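Local coordinates for DUF3501 family protein (Burkholderia pseudomallei K96243, PDB 3FJV), which is of unknown function but folds around an eight-stranded antiparallel sheet flanked by helices and assembles with a second copy of itself, at residues A[127-132]-A[145-150]; A[85-90]-A[149-154]; A[109-114]-A[167-172]; A[39-44]-A[91-96]. One frame throughout, in Å; residues are numbered along the deposited sequence.

Contact 1. Residues A[127-132]-A[145-150]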
loop_
_atom_site.group_PDB
_atom_site.type_symbol
_atom_site.label_atom_id
_atom_site.label_comp_id
_atom_site.label_asym_id
_atom_site.label_seq_id
_atom_site.Cartn_x
_atom_site.Cartn_y
_atom_site.Cartn_z
ATOM N N ALA A 127 5.228 2.554 19.334
ATOM C CA ALA A 127 5.961 2.368 18.107
ATOM C C ALA A 127 6.223 3.707 17.455
ATOM O O ALA A 127 5.395 4.609 17.517
ATOM C CB ALA A 127 5.181 1.455 17.132
ATOM N N ILE A 128 7.410 3.842 16.893
ATOM C CA ILE A 128 7.730 4.944 15.982
ATOM C C ILE A 128 7.679 4.331 14.603
ATOM O O ILE A 128 8.446 3.392 14.319
ATOM C CB ILE A 128 9.137 5.545 16.235
ATOM C CG1 ILE A 128 9.273 6.016 17.687
ATOM C CG2 ILE A 128 9.396 6.710 15.277
ATOM C CD1 ILE A 128 8.261 7.074 18.064
ATOM N N ALA A 129 6.768 4.830 13.763
ATOM C CA ALA A 129 6.453 4.217 12.465
ATOM C C ALA A 129 7.026 4.918 11.250
ATOM O O ALA A 129 7.068 6.151 11.198
ATOM C CB ALA A 129 4.922 4.122 12.309
ATOM N N ASP A 130 7.462 4.127 10.280
ATOM C CA ASP A 130 7.649 4.593 8.889
ATOM C C ASP A 130 8.659 5.733 8.758
ATOM O O ASP A 130 8.514 6.617 7.904
ATOM C CB ASP A 130 6.271 4.975 8.254
ATOM C CG ASP A 130 5.231 3.857 8.376
ATOM O OD1 ASP A 130 5.605 2.659 8.173
ATOM O OD2 ASP A 130 4.052 4.194 8.667
ATOM N N GLU A 131 9.745 5.656 9.531
ATOM C CA GLU A 131 10.756 6.714 9.501
ATOM C C GLU A 131 11.516 6.723 8.170
ATOM O O GLU A 131 12.128 7.701 7.803
ATOM C CB GLU A 131 11.730 6.530 10.638
ATOM C CG GLU A 131 11.133 6.901 11.983
ATOM C CD GLU A 131 12.008 6.442 13.114
ATOM O OE1 GLU A 131 12.124 5.188 13.314
ATOM O OE2 GLU A 131 12.594 7.344 13.777
ATOM N N ASP A 132 11.465 5.607 7.458
ATOM C CA ASP A 132 12.069 5.520 6.143
ATOM C C ASP A 132 11.278 6.197 5.042
ATOM O O ASP A 132 11.730 6.256 3.889
ATOM C CB ASP A 132 12.305 4.061 5.791
ATOM C CG ASP A 132 11.043 3.251 5.780
ATOM O OD1 ASP A 132 10.213 3.382 6.701
ATOM O OD2 ASP A 132 10.866 2.476 4.843
ATOM N N HIS A 145 3.036 -1.182 7.612
ATOM C CA HIS A 145 3.873 -0.163 8.246
ATOM C C HIS A 145 5.098 -0.826 8.864
ATOM O O HIS A 145 5.053 -1.992 9.226
ATOM C CB HIS A 145 3.065 0.524 9.341
ATOM C CG HIS A 145 1.891 1.288 8.818
ATOM N ND1 HIS A 145 1.983 2.610 8.433
ATOM C CD2 HIS A 145 0.596 0.921 8.615
ATOM C CE1 HIS A 145 0.797 3.020 8.000
ATOM N NE2 HIS A 145 -0.066 2.023 8.124
ATOM N N PHE A 146 6.199 -0.093 8.927
ATOM C CA PHE A 146 7.436 -0.560 9.567
ATOM C C PHE A 146 7.552 0.148 10.911
ATOM O O PHE A 146 7.550 1.398 10.974
ATOM C CB PHE A 146 8.619 -0.221 8.665
ATOM C CG PHE A 146 8.716 -1.042 7.385
ATOM C CD1 PHE A 146 7.933 -2.171 7.147
ATOM C CD2 PHE A 146 9.685 -0.697 6.418
ATOM C CE1 PHE A 146 8.058 -2.911 5.986
ATOM C CE2 PHE A 146 9.808 -1.440 5.243
ATOM C CZ PHE A 146 8.974 -2.573 5.046
ATOM N N LEU A 147 7.554 -0.616 12.004
ATOM C CA LEU A 147 7.570 -0.030 13.333
ATOM C C LEU A 147 8.921 -0.271 14.063
ATOM O O LEU A 147 9.593 -1.326 13.864
ATOM C CB LEU A 147 6.435 -0.597 14.176
ATOM C CG LEU A 147 5.009 -0.595 13.637
ATOM C CD1 LEU A 147 4.024 -1.157 14.720
ATOM C CD2 LEU A 147 4.589 0.729 13.113
ATOM N N ARG A 148 9.276 0.675 14.942
ATOM C CA ARG A 148 10.447 0.578 15.801
ATOM C C ARG A 148 9.975 0.797 17.250
ATOM O O ARG A 148 9.284 1.743 17.517
ATOM C CB ARG A 148 11.445 1.679 15.408
ATOM C CG ARG A 148 12.574 1.963 16.356
ATOM C CD ARG A 148 13.652 2.849 15.710
ATOM N NE ARG A 148 13.356 4.284 15.638
ATOM C CZ ARG A 148 13.540 5.143 16.641
ATOM N NH1 ARG A 148 13.953 4.704 17.833
ATOM N NH2 ARG A 148 13.250 6.436 16.476
ATOM N N PHE A 149 10.352 -0.081 18.172
ATOM C CA PHE A 149 10.046 0.109 19.584
ATOM C C PHE A 149 11.378 0.256 20.325
ATOM O O PHE A 149 12.155 -0.693 20.370
ATOM C CB PHE A 149 9.323 -1.133 20.123
ATOM C CG PHE A 149 7.952 -1.363 19.541
ATOM C CD1 PHE A 149 6.820 -0.769 20.099
ATOM C CD2 PHE A 149 7.777 -2.277 18.486
ATOM C CE1 PHE A 149 5.561 -1.012 19.561
ATOM C CE2 PHE A 149 6.530 -2.541 17.987
ATOM C CZ PHE A 149 5.419 -1.897 18.523
ATOM N N GLU A 150 11.628 1.403 20.956
ATOM C CA GLU A 150 12.911 1.636 21.591
ATOM C C GLU A 150 12.815 1.301 23.095
ATOM O O GLU A 150 11.920 1.770 23.806
ATOM C CB GLU A 150 13.399 3.067 21.318
ATOM C CG GLU A 150 14.935 3.225 21.350
ATOM C CD GLU A 150 15.660 2.665 20.134
ATOM O OE1 GLU A 150 15.094 2.617 19.008
ATOM O OE2 GLU A 150 16.834 2.272 20.306
#

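Contact 2. Residues A[85-90]-A[149-154]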
loop_
_atom_site.group_PDB
_atom_site.type_symbol
_atom_site.label_atom_id
_atom_site.label_comp_id
_atom_site.label_asym_id
_atom_site.label_seq_id
_atom_site.Cartn_x
_atom_site.Cartn_y
_atom_site.Cartn_z
ATOM N N SER A 85 18.947 -1.861 20.815
ATOM C CA SER A 85 18.067 -1.240 21.775
ATOM C C SER A 85 16.632 -1.088 21.293
ATOM O O SER A 85 15.824 -0.459 21.960
ATOM C CB SER A 85 18.635 0.114 22.175
ATOM O OG SER A 85 19.660 -0.048 23.151
ATOM N N ASN A 86 16.332 -1.689 20.150
ATOM C CA ASN A 86 15.002 -1.612 19.637
ATOM C C ASN A 86 14.534 -2.879 18.957
ATOM O O ASN A 86 15.288 -3.622 18.292
ATOM C CB ASN A 86 14.894 -0.470 18.672
ATOM C CG ASN A 86 15.964 -0.510 17.657
ATOM O OD1 ASN A 86 16.473 -1.590 17.327
ATOM N ND2 ASN A 86 16.364 0.653 17.180
ATOM N N LEU A 87 13.274 -3.142 19.167
ATOM C CA LEU A 87 12.618 -4.214 18.438
ATOM C C LEU A 87 11.999 -3.559 17.181
ATOM O O LEU A 87 11.502 -2.392 17.222
ATOM C CB LEU A 87 11.550 -4.808 19.321
ATOM C CG LEU A 87 12.006 -5.412 20.654
ATOM C CD1 LEU A 87 10.807 -5.917 21.504
ATOM C CD2 LEU A 87 12.984 -6.538 20.392
ATOM N N LYS A 88 12.060 -4.283 16.075
ATOM C CA LYS A 88 11.507 -3.847 14.793
ATOM C C LYS A 88 10.400 -4.822 14.378
ATOM O O LYS A 88 10.562 -6.019 14.544
ATOM C CB LYS A 88 12.602 -3.776 13.698
ATOM C CG LYS A 88 13.848 -2.925 13.999
ATOM C CD LYS A 88 13.565 -1.495 14.125
ATOM C CE LYS A 88 14.867 -0.652 14.237
ATOM N NZ LYS A 88 15.676 -0.648 12.998
ATOM N N ALA A 89 9.293 -4.300 13.829
ATOM C CA ALA A 89 8.136 -5.103 13.419
ATOM C C ALA A 89 7.454 -4.538 12.152
ATOM O O ALA A 89 7.495 -3.337 11.866
ATOM C CB ALA A 89 7.109 -5.292 14.582
ATOM N N THR A 90 6.971 -5.440 11.323
ATOM C CA THR A 90 6.096 -5.118 10.222
ATOM C C THR A 90 4.670 -5.305 10.745
ATOM O O THR A 90 4.308 -6.379 11.258
ATOM C CB THR A 90 6.362 -6.043 8.991
ATOM O OG1 THR A 90 7.707 -5.831 8.527
ATOM C CG2 THR A 90 5.367 -5.709 7.873
ATOM N N PHE A 149 10.352 -0.081 18.172
ATOM C CA PHE A 149 10.046 0.109 19.584
ATOM C C PHE A 149 11.378 0.256 20.325
ATOM O O PHE A 149 12.155 -0.693 20.370
ATOM C CB PHE A 149 9.323 -1.133 20.123
ATOM C CG PHE A 149 7.952 -1.363 19.541
ATOM C CD1 PHE A 149 6.820 -0.769 20.099
ATOM C CD2 PHE A 149 7.777 -2.277 18.486
ATOM C CE1 PHE A 149 5.561 -1.012 19.561
ATOM C CE2 PHE A 149 6.530 -2.541 17.987
ATOM C CZ PHE A 149 5.419 -1.897 18.523
ATOM N N GLU A 150 11.628 1.403 20.956
ATOM C CA GLU A 150 12.911 1.636 21.591
ATOM C C GLU A 150 12.815 1.301 23.095
ATOM O O GLU A 150 11.920 1.770 23.806
ATOM C CB GLU A 150 13.399 3.067 21.318
ATOM C CG GLU A 150 14.935 3.225 21.350
ATOM C CD GLU A 150 15.660 2.665 20.134
ATOM O OE1 GLU A 150 15.094 2.617 19.008
ATOM O OE2 GLU A 150 16.834 2.272 20.306
ATOM N N LEU A 151 13.700 0.402 23.551
ATOM C CA LEU A 151 13.671 -0.064 24.939
ATOM C C LEU A 151 14.873 0.394 25.729
ATOM O O LEU A 151 16.025 0.270 25.271
ATOM C CB LEU A 151 13.575 -1.594 25.012
ATOM C CG LEU A 151 12.265 -2.361 24.809
ATOM C CD1 LEU A 151 11.475 -1.999 23.554
ATOM C CD2 LEU A 151 12.604 -3.883 24.808
ATOM N N GLY A 152 14.609 0.906 26.926
ATOM C CA GLY A 152 15.682 1.339 27.813
ATOM C C GLY A 152 16.238 0.185 28.618
ATOM O O GLY A 152 15.854 -0.968 28.467
ATOM N N ASP A 153 17.188 0.501 29.470
ATOM C CA ASP A 153 17.950 -0.513 30.160
ATOM C C ASP A 153 17.119 -1.348 31.089
ATOM O O ASP A 153 17.227 -2.578 31.066
ATOM C CB ASP A 153 19.153 0.109 30.930
ATOM C CG ASP A 153 20.042 -0.956 31.534
ATOM O OD1 ASP A 153 20.622 -1.761 30.797
ATOM O OD2 ASP A 153 20.174 -0.951 32.766
ATOM N N ALA A 154 16.293 -0.687 31.904
ATOM C CA ALA A 154 15.450 -1.398 32.847
ATOM C C ALA A 154 14.514 -2.381 32.116
ATOM O O ALA A 154 14.342 -3.500 32.551
ATOM C CB ALA A 154 14.699 -0.399 33.817
#

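Contact 3. Residues A[109-114]-A[167-172]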
loop_
_atom_site.group_PDB
_atom_site.type_symbol
_atom_site.label_atom_id
_atom_site.label_comp_id
_atom_site.label_asym_id
_atom_site.label_seq_id
_atom_site.Cartn_x
_atom_site.Cartn_y
_atom_site.Cartn_z
ATOM N N VAL A 109 -6.619 5.706 10.224
ATOM C CA VAL A 109 -5.477 6.597 10.004
ATOM C C VAL A 109 -4.715 6.848 11.321
ATOM O O VAL A 109 -5.293 7.093 12.381
ATOM C CB VAL A 109 -5.924 7.943 9.388
ATOM C CG1 VAL A 109 -6.915 8.606 10.301
ATOM C CG2 VAL A 109 -4.717 8.831 9.123
ATOM N N GLY A 110 -3.403 6.724 11.257
ATOM C CA GLY A 110 -2.556 6.984 12.422
ATOM C C GLY A 110 -2.473 5.819 13.397
ATOM O O GLY A 110 -1.813 5.922 14.413
ATOM N N ILE A 111 -3.098 4.693 13.087
ATOM C CA ILE A 111 -3.018 3.521 14.001
ATOM C C ILE A 111 -1.598 3.025 14.249
ATOM O O ILE A 111 -1.274 2.556 15.338
ATOM C CB ILE A 111 -3.923 2.351 13.523
ATOM C CG1 ILE A 111 -4.133 1.363 14.664
ATOM C CG2 ILE A 111 -3.375 1.666 12.249
ATOM C CD1 ILE A 111 -5.257 0.352 14.412
ATOM N N GLU A 112 -0.738 3.130 13.251
ATOM C CA GLU A 112 0.656 2.707 13.396
ATOM C C GLU A 112 1.429 3.432 14.501
ATOM O O GLU A 112 2.451 2.939 14.946
ATOM C CB GLU A 112 1.397 2.826 12.073
ATOM C CG GLU A 112 1.653 4.258 11.558
ATOM C CD GLU A 112 0.433 4.887 10.852
ATOM O OE1 GLU A 112 -0.663 4.325 10.928
ATOM O OE2 GLU A 112 0.578 5.941 10.222
ATOM N N ASP A 113 0.933 4.603 14.918
ATOM C CA ASP A 113 1.519 5.398 16.002
ATOM C C ASP A 113 0.935 5.037 17.379
ATOM O O ASP A 113 1.429 5.534 18.370
ATOM C CB ASP A 113 1.168 6.899 15.829
ATOM C CG ASP A 113 1.561 7.450 14.502
ATOM O OD1 ASP A 113 2.612 7.048 13.987
ATOM O OD2 ASP A 113 0.848 8.360 14.004
ATOM N N ARG A 114 -0.123 4.214 17.426
ATOM C CA ARG A 114 -0.904 3.983 18.660
ATOM C C ARG A 114 -0.760 2.564 19.203
ATOM O O ARG A 114 -1.358 2.230 20.202
ATOM C CB ARG A 114 -2.375 4.287 18.419
ATOM C CG ARG A 114 -2.686 5.638 17.841
ATOM C CD ARG A 114 -1.960 6.769 18.514
ATOM N NE ARG A 114 -2.101 6.776 19.974
ATOM C CZ ARG A 114 -1.543 7.690 20.765
ATOM N NH1 ARG A 114 -0.855 8.677 20.241
ATOM N NH2 ARG A 114 -1.704 7.638 22.087
ATOM N N ILE A 167 1.185 -6.207 24.692
ATOM C CA ILE A 167 0.988 -5.328 23.546
ATOM C C ILE A 167 -0.459 -4.829 23.529
ATOM O O ILE A 167 -1.409 -5.577 23.834
ATOM C CB ILE A 167 1.351 -6.020 22.225
ATOM C CG1 ILE A 167 1.359 -5.046 21.055
ATOM C CG2 ILE A 167 0.399 -7.158 21.910
ATOM C CD1 ILE A 167 1.901 -5.694 19.808
ATOM N N GLY A 168 -0.628 -3.556 23.228
ATOM C CA GLY A 168 -1.955 -2.926 23.158
ATOM C C GLY A 168 -2.080 -1.932 22.013
ATOM O O GLY A 168 -1.132 -1.698 21.270
ATOM N N CYS A 169 -3.266 -1.362 21.868
ATOM C CA CYS A 169 -3.493 -0.257 20.946
ATOM C C CYS A 169 -4.540 0.688 21.560
ATOM O O CYS A 169 -5.593 0.227 22.011
ATOM C CB CYS A 169 -4.040 -0.800 19.625
ATOM S SG CYS A 169 -4.224 0.467 18.330
ATOM N N ASP A 170 -4.283 1.991 21.512
ATOM C CA ASP A 170 -5.210 2.968 22.063
ATOM C C ASP A 170 -5.797 3.904 21.017
ATOM O O ASP A 170 -6.355 4.940 21.376
ATOM C CB ASP A 170 -4.569 3.765 23.224
ATOM C CG ASP A 170 -3.435 4.684 22.783
ATOM O OD1 ASP A 170 -3.129 4.795 21.568
ATOM O OD2 ASP A 170 -2.845 5.318 23.676
ATOM N N HIS A 171 -5.682 3.528 19.744
ATOM C CA HIS A 171 -6.431 4.176 18.701
ATOM C C HIS A 171 -7.955 4.128 19.015
ATOM O O HIS A 171 -8.494 3.078 19.369
ATOM C CB HIS A 171 -6.128 3.568 17.325
ATOM C CG HIS A 171 -6.631 4.384 16.170
ATOM N ND1 HIS A 171 -7.970 4.431 15.815
ATOM C CD2 HIS A 171 -5.977 5.188 15.289
ATOM C CE1 HIS A 171 -8.116 5.227 14.766
ATOM N NE2 HIS A 171 -6.924 5.699 14.423
ATOM N N PRO A 172 -8.649 5.265 18.866
ATOM C CA PRO A 172 -10.074 5.313 19.202
ATOM C C PRO A 172 -10.949 4.404 18.410
ATOM O O PRO A 172 -11.951 3.959 18.936
ATOM C CB PRO A 172 -10.452 6.774 18.922
ATOM C CG PRO A 172 -9.199 7.496 19.194
ATOM C CD PRO A 172 -8.165 6.602 18.530
#

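Contact 4. Residues A[39-44]-A[91-96]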
loop_
_atom_site.group_PDB
_atom_site.type_symbol
_atom_site.label_atom_id
_atom_site.label_comp_id
_atom_site.label_asym_id
_atom_site.label_seq_id
_atom_site.Cartn_x
_atom_site.Cartn_y
_atom_site.Cartn_z
ATOM N N ASN A 39 -8.564 -8.692 15.747
ATOM C CA ASN A 39 -8.874 -9.504 14.550
ATOM C C ASN A 39 -8.302 -9.008 13.230
ATOM O O ASN A 39 -8.285 -9.765 12.238
ATOM C CB ASN A 39 -10.408 -9.663 14.387
ATOM C CG ASN A 39 -11.018 -10.553 15.449
ATOM O OD1 ASN A 39 -10.379 -11.464 15.945
ATOM N ND2 ASN A 39 -12.264 -10.296 15.794
ATOM N N HIS A 40 -7.826 -7.759 13.181
ATOM C CA HIS A 40 -7.407 -7.175 11.910
ATOM C C HIS A 40 -5.966 -6.631 11.847
ATOM O O HIS A 40 -5.538 -6.210 10.765
ATOM C CB HIS A 40 -8.369 -6.063 11.540
ATOM C CG HIS A 40 -9.784 -6.524 11.465
ATOM N ND1 HIS A 40 -10.297 -7.154 10.354
ATOM C CD2 HIS A 40 -10.770 -6.514 12.390
ATOM C CE1 HIS A 40 -11.550 -7.499 10.593
ATOM N NE2 HIS A 40 -11.864 -7.107 11.814
ATOM N N LEU A 41 -5.241 -6.633 12.969
ATOM C CA LEU A 41 -3.830 -6.228 13.001
ATOM C C LEU A 41 -2.914 -7.421 13.290
ATOM O O LEU A 41 -3.158 -8.206 14.229
ATOM C CB LEU A 41 -3.563 -5.164 14.054
ATOM C CG LEU A 41 -3.628 -3.724 13.511
ATOM C CD1 LEU A 41 -4.936 -3.483 12.794
ATOM C CD2 LEU A 41 -3.462 -2.789 14.693
ATOM N N ARG A 42 -1.823 -7.500 12.535
ATOM C CA ARG A 42 -0.807 -8.552 12.717
ATOM C C ARG A 42 0.583 -7.908 12.783
ATOM O O ARG A 42 0.877 -7.056 11.963
ATOM C CB ARG A 42 -0.869 -9.508 11.520
ATOM C CG ARG A 42 -2.198 -10.214 11.314
ATOM C CD ARG A 42 -2.540 -11.137 12.478
ATOM N NE ARG A 42 -3.863 -11.768 12.357
ATOM C CZ ARG A 42 -4.995 -11.344 12.934
ATOM N NH1 ARG A 42 -5.038 -10.256 13.707
ATOM N NH2 ARG A 42 -6.113 -12.031 12.737
ATOM N N LEU A 43 1.408 -8.263 13.765
ATOM C CA LEU A 43 2.781 -7.759 13.850
ATOM C C LEU A 43 3.738 -8.939 13.678
ATOM O O LEU A 43 3.546 -9.985 14.273
ATOM C CB LEU A 43 3.119 -7.162 15.241
ATOM C CG LEU A 43 2.813 -5.736 15.669
ATOM C CD1 LEU A 43 3.359 -5.547 17.057
ATOM C CD2 LEU A 43 3.430 -4.730 14.726
ATOM N N LEU A 44 4.770 -8.747 12.863
ATOM C CA LEU A 44 5.871 -9.683 12.765
ATOM C C LEU A 44 7.095 -8.981 13.252
ATOM O O LEU A 44 7.547 -8.002 12.631
ATOM C CB LEU A 44 6.082 -10.208 11.352
ATOM C CG LEU A 44 7.187 -11.298 11.224
ATOM C CD1 LEU A 44 6.708 -12.615 11.812
ATOM C CD2 LEU A 44 7.555 -11.426 9.731
ATOM N N LEU A 91 3.888 -4.239 10.637
ATOM C CA LEU A 91 2.476 -4.241 10.991
ATOM C C LEU A 91 1.670 -4.373 9.701
ATOM O O LEU A 91 1.876 -3.613 8.743
ATOM C CB LEU A 91 2.067 -2.948 11.701
ATOM C CG LEU A 91 0.579 -2.720 12.078
ATOM C CD1 LEU A 91 0.053 -3.593 13.194
ATOM C CD2 LEU A 91 0.341 -1.254 12.512
ATOM N N GLN A 92 0.726 -5.305 9.706
ATOM C CA GLN A 92 -0.177 -5.476 8.568
ATOM C C GLN A 92 -1.596 -5.349 9.058
ATOM O O GLN A 92 -1.942 -5.874 10.101
ATOM C CB GLN A 92 0.037 -6.811 7.864
ATOM C CG GLN A 92 1.403 -6.872 7.154
ATOM C CD GLN A 92 1.467 -7.942 6.082
ATOM O OE1 GLN A 92 0.715 -7.878 5.083
ATOM N NE2 GLN A 92 2.378 -8.905 6.247
ATOM N N ILE A 93 -2.394 -4.610 8.301
ATOM C CA ILE A 93 -3.814 -4.396 8.565
ATOM C C ILE A 93 -4.511 -5.213 7.492
ATOM O O ILE A 93 -4.256 -4.984 6.302
ATOM C CB ILE A 93 -4.157 -2.894 8.409
ATOM C CG1 ILE A 93 -3.335 -2.061 9.391
ATOM C CG2 ILE A 93 -5.661 -2.618 8.671
ATOM C CD1 ILE A 93 -3.252 -0.569 8.992
ATOM N N GLU A 94 -5.351 -6.165 7.894
ATOM C CA GLU A 94 -5.986 -7.077 6.958
ATOM C C GLU A 94 -7.510 -7.060 7.059
ATOM O O GLU A 94 -8.065 -7.308 8.128
ATOM C CB GLU A 94 -5.449 -8.483 7.210
ATOM C CG GLU A 94 -3.932 -8.574 6.909
ATOM C CD GLU A 94 -3.258 -9.820 7.475
ATOM O OE1 GLU A 94 -3.867 -10.539 8.316
ATOM O OE2 GLU A 94 -2.102 -10.070 7.069
ATOM N N TYR A 95 -8.182 -6.769 5.942
ATOM C CA TYR A 95 -9.650 -6.793 5.896
ATOM C C TYR A 95 -10.149 -7.663 4.741
ATOM O O TYR A 95 -9.452 -7.842 3.743
ATOM C CB TYR A 95 -10.229 -5.363 5.836
ATOM C CG TYR A 95 -10.274 -4.712 7.208
ATOM C CD1 TYR A 95 -9.147 -4.114 7.722
ATOM C CD2 TYR A 95 -11.431 -4.728 7.998
ATOM C CE1 TYR A 95 -9.150 -3.514 8.946
ATOM C CE2 TYR A 95 -11.436 -4.139 9.257
ATOM C CZ TYR A 95 -10.269 -3.541 9.715
ATOM O OH TYR A 95 -10.160 -2.970 10.942
ATOM N N GLU A 96 -11.362 -8.199 4.886
ATOM C CA GLU A 96 -11.873 -9.224 3.959
ATOM C C GLU A 96 -12.092 -8.752 2.526
ATOM O O GLU A 96 -12.009 -9.564 1.609
ATOM C CB GLU A 96 -13.161 -9.855 4.487
ATOM C CG GLU A 96 -12.992 -10.512 5.858
ATOM C CD GLU A 96 -13.766 -11.810 5.989
ATOM O OE1 GLU A 96 -14.976 -11.841 5.650
ATOM O OE2 GLU A 96 -13.149 -12.803 6.432
#

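Contact 1. Residues A[127-132]-A[145-150]
An antiparallel strand pair inside the central sheet, ending in a His-carboxylate hydrogen bond, joins 127-132 to 145-150. Ile128 and Arg148 form a hydrogen-bonded pair: Ile128 N gives a straight bond to Arg148 O (2.9 Å), and Arg148 N returns one to Ile128 O. Ala129 and Leu147 make the next, non-hydrogen-bonded pair, with Ala129 CB 3.5 Å from Leu147 CD2. On the same side Ala127 CB sits over the face of the Phe149 ring, 3.9 Å from its centroid, a CH-pi contact.

The strand 125-129 stops here, yet Asp130, with positive phi, prolongs the pairing through its N bond to Phe146 O. Its carboxylate then splits its work. OD1 takes the backbone N of Phe146 (2.9 Å), while OD2 offers its syn lone pair to His145 ND1 at 2.6 Å, the donor's ring plane holding the oxygen. Two bonds thus fix the carboxylate's rotation, and Arg102 of the second subunit adds a salt bridge to OD1.

On the Ile128 side, Arg148 grips Glu131 side-on, NE to OE1 at 2.8 Å and NH2 to OE2 at 2.9 Å, with guanidinium and carboxylate planes 24° apart. A turn at chi3 (79°) brings the guanidinium round to meet that carboxylate, and in the given conformer of Glu150, NH1 also makes a salt bridge to Glu150 OE1 (2.7 Å).

Contact 2. Residues A[85-90]-A[149-154]
Ser85, just ahead of strand 86-93, accepts a nearly straight bond from Leu151 N at its O (2.8 Å), continuing the pairing past the last strand residue, Glu150. Its CB also touches Glu150 OE2, while its hydroxyl bonds to Lys156 of helix 153-160.

Asn86 pairs with Glu150 as a non-hydrogen-bonded antiparallel pair, and the short CA separation of 4.3 Å brings the two side chains together on one face. In the conformers given, Asn86 ND2 donates to Glu150 OE1 at 3.0 Å, meeting it on the syn side but 20° out of the carboxylate plane. The amide and carboxylate planes are 81° apart, and one bond joins them. For Glu150 the bend at chi2 (75°) turns the carboxylate back over the partner strand, where OE1 is shared between this amide and a salt bridge to Arg148. The other end of the amide, Asn86 OD1, is taken by the backbone N of Asp83, which favours this orientation of the group.

Leu87 follows as the hydrogen-bonded pair with Phe149: Phe149 N to Leu87 O measures 2.8 Å and Leu87 N to Phe149 O 2.9 Å. Here the side chains lie on the opposite face, where Leu87 CD1 comes within 4.3 Å of Leu151 CD2. Ala89 reaches the same face, its CB at the edge of the Phe149 ring, 4.4 Å from CE2.

On that apolar face Phe45 of the neighbouring strand 41-45 and Leu117 of strand 115-119 both touch Leu87 and Phe149, while beyond Leu151 the chain turns through Gly152, the N-cap, into helix 153-160.

Contact 3. Residues A[109-114]-A[167-172]
Arg114 holds Asp170 in a side-on salt bridge, NE to OD1 at 2.7 Å and NH2 to OD2 at 3.0 Å. Both oxygens are met on their syn sides, slightly more than 20° out of the carboxylate plane, and the two flat groups lie 15° apart. Bends at chi2 and chi3 fold the arginine back so that its NE edge, rather than its far end, faces the carboxylate. Asp170 OD2 has a second partner in the hydroxyl of Tyr126 on strand 125-129.

The backbones add a bond from Asp170 N to Arg114 O, 3.2 Å long, and the same oxygen receives a CA-H...O contact from Cys169.

Farther along, His171 NE2 donates to Val109 O at 3.0 Å. The oxygen lies in the imidazole plane, although the nitrogen stands 38° above the carbonyl plane. At the other ring nitrogen, ND1 accepts from the backbone N of His173.

Packing fills the middle. Ile111, in the 3-10 turn 111-113, places CG1 3.8 Å from Cys169 SG, and its CA lies 3.6 Å from His171 CD2. Arg114 CB rests against His171 CB at 4.0 Å.

With ND1 accepting and NE2 donating, the pattern is consistent with a proton on NE2 of His171, and so probably with a neutral ring. The chemistry therefore ties the turn before strand 115-119 to the end of strand 165-169 by an ion pair, a backbone bond and an imidazole bond.

Contact 4. Residues A[39-44]-A[91-96]
Leu41, Leu43, Leu91 and Ile93 form the tightly packed side of this strand pair, whereas Arg42, Gln92 and Glu94 make its looser, more solvent-accessible side. In the buried layer Leu91 CD1 reaches across to Leu41 CG at 3.7 Å, and Leu43 CD2 lies 3.8 Å from Leu91 CB. Leu91 has CG anti to its backbone N (chi1 176°), which swings the branch toward the neighbouring strand. Ile111 touches Leu41 and Ile93 from beyond.

On the other face the Arg42 and Glu94 side chains make no hydrogen bond: Glu94 OE1 touches Arg42 CG and lies 4.2 Å from Arg42 NE, well out of the guanidinium plane. Arg42 NH1 instead turns back to its neighbour, Leu41 O.

Past the strand ends the packing tightens again. The His40 and Tyr95 rings make an offset stack, centroids 4.1 Å apart and planes at 4°, while His40 ND1 donates in its ring plane to Glu94 O (3.2 Å). Stack and bond together fix the imidazole's rotation.

Arg42 and Gln92 exchange two backbone bonds of 2.9 Å, flanked by the non-hydrogen-bonded pairs Leu41-Ile93 and Leu43-Leu91; with strand directions 159° apart, this is the regular pairing of an antiparallel sheet with one apolar face.

How the contacts relate
All four contacts reach one antiparallel sheet. Contact 4 joins strands 41-45 and 86-93, contact 2 joins 86-93 to 144-150, and contact 1 joins 144-150 to 125-129, three successive steps across it; contact 3 ties the turn before 115-119 to the end of 165-169. Centres of contacts 1 and 2 lie about 10 Å apart, those of contacts 2 and 4 about 21 Å. Along the chain contact 4 closes before contacts 1 and 3 open, contact 1 falls between the segments of contact 3, and contact 2 alternates with contacts 3 and 4. Sequence-distant pieces thus share a core, where Ile111 meets Leu41 and Leu147 meets Leu43.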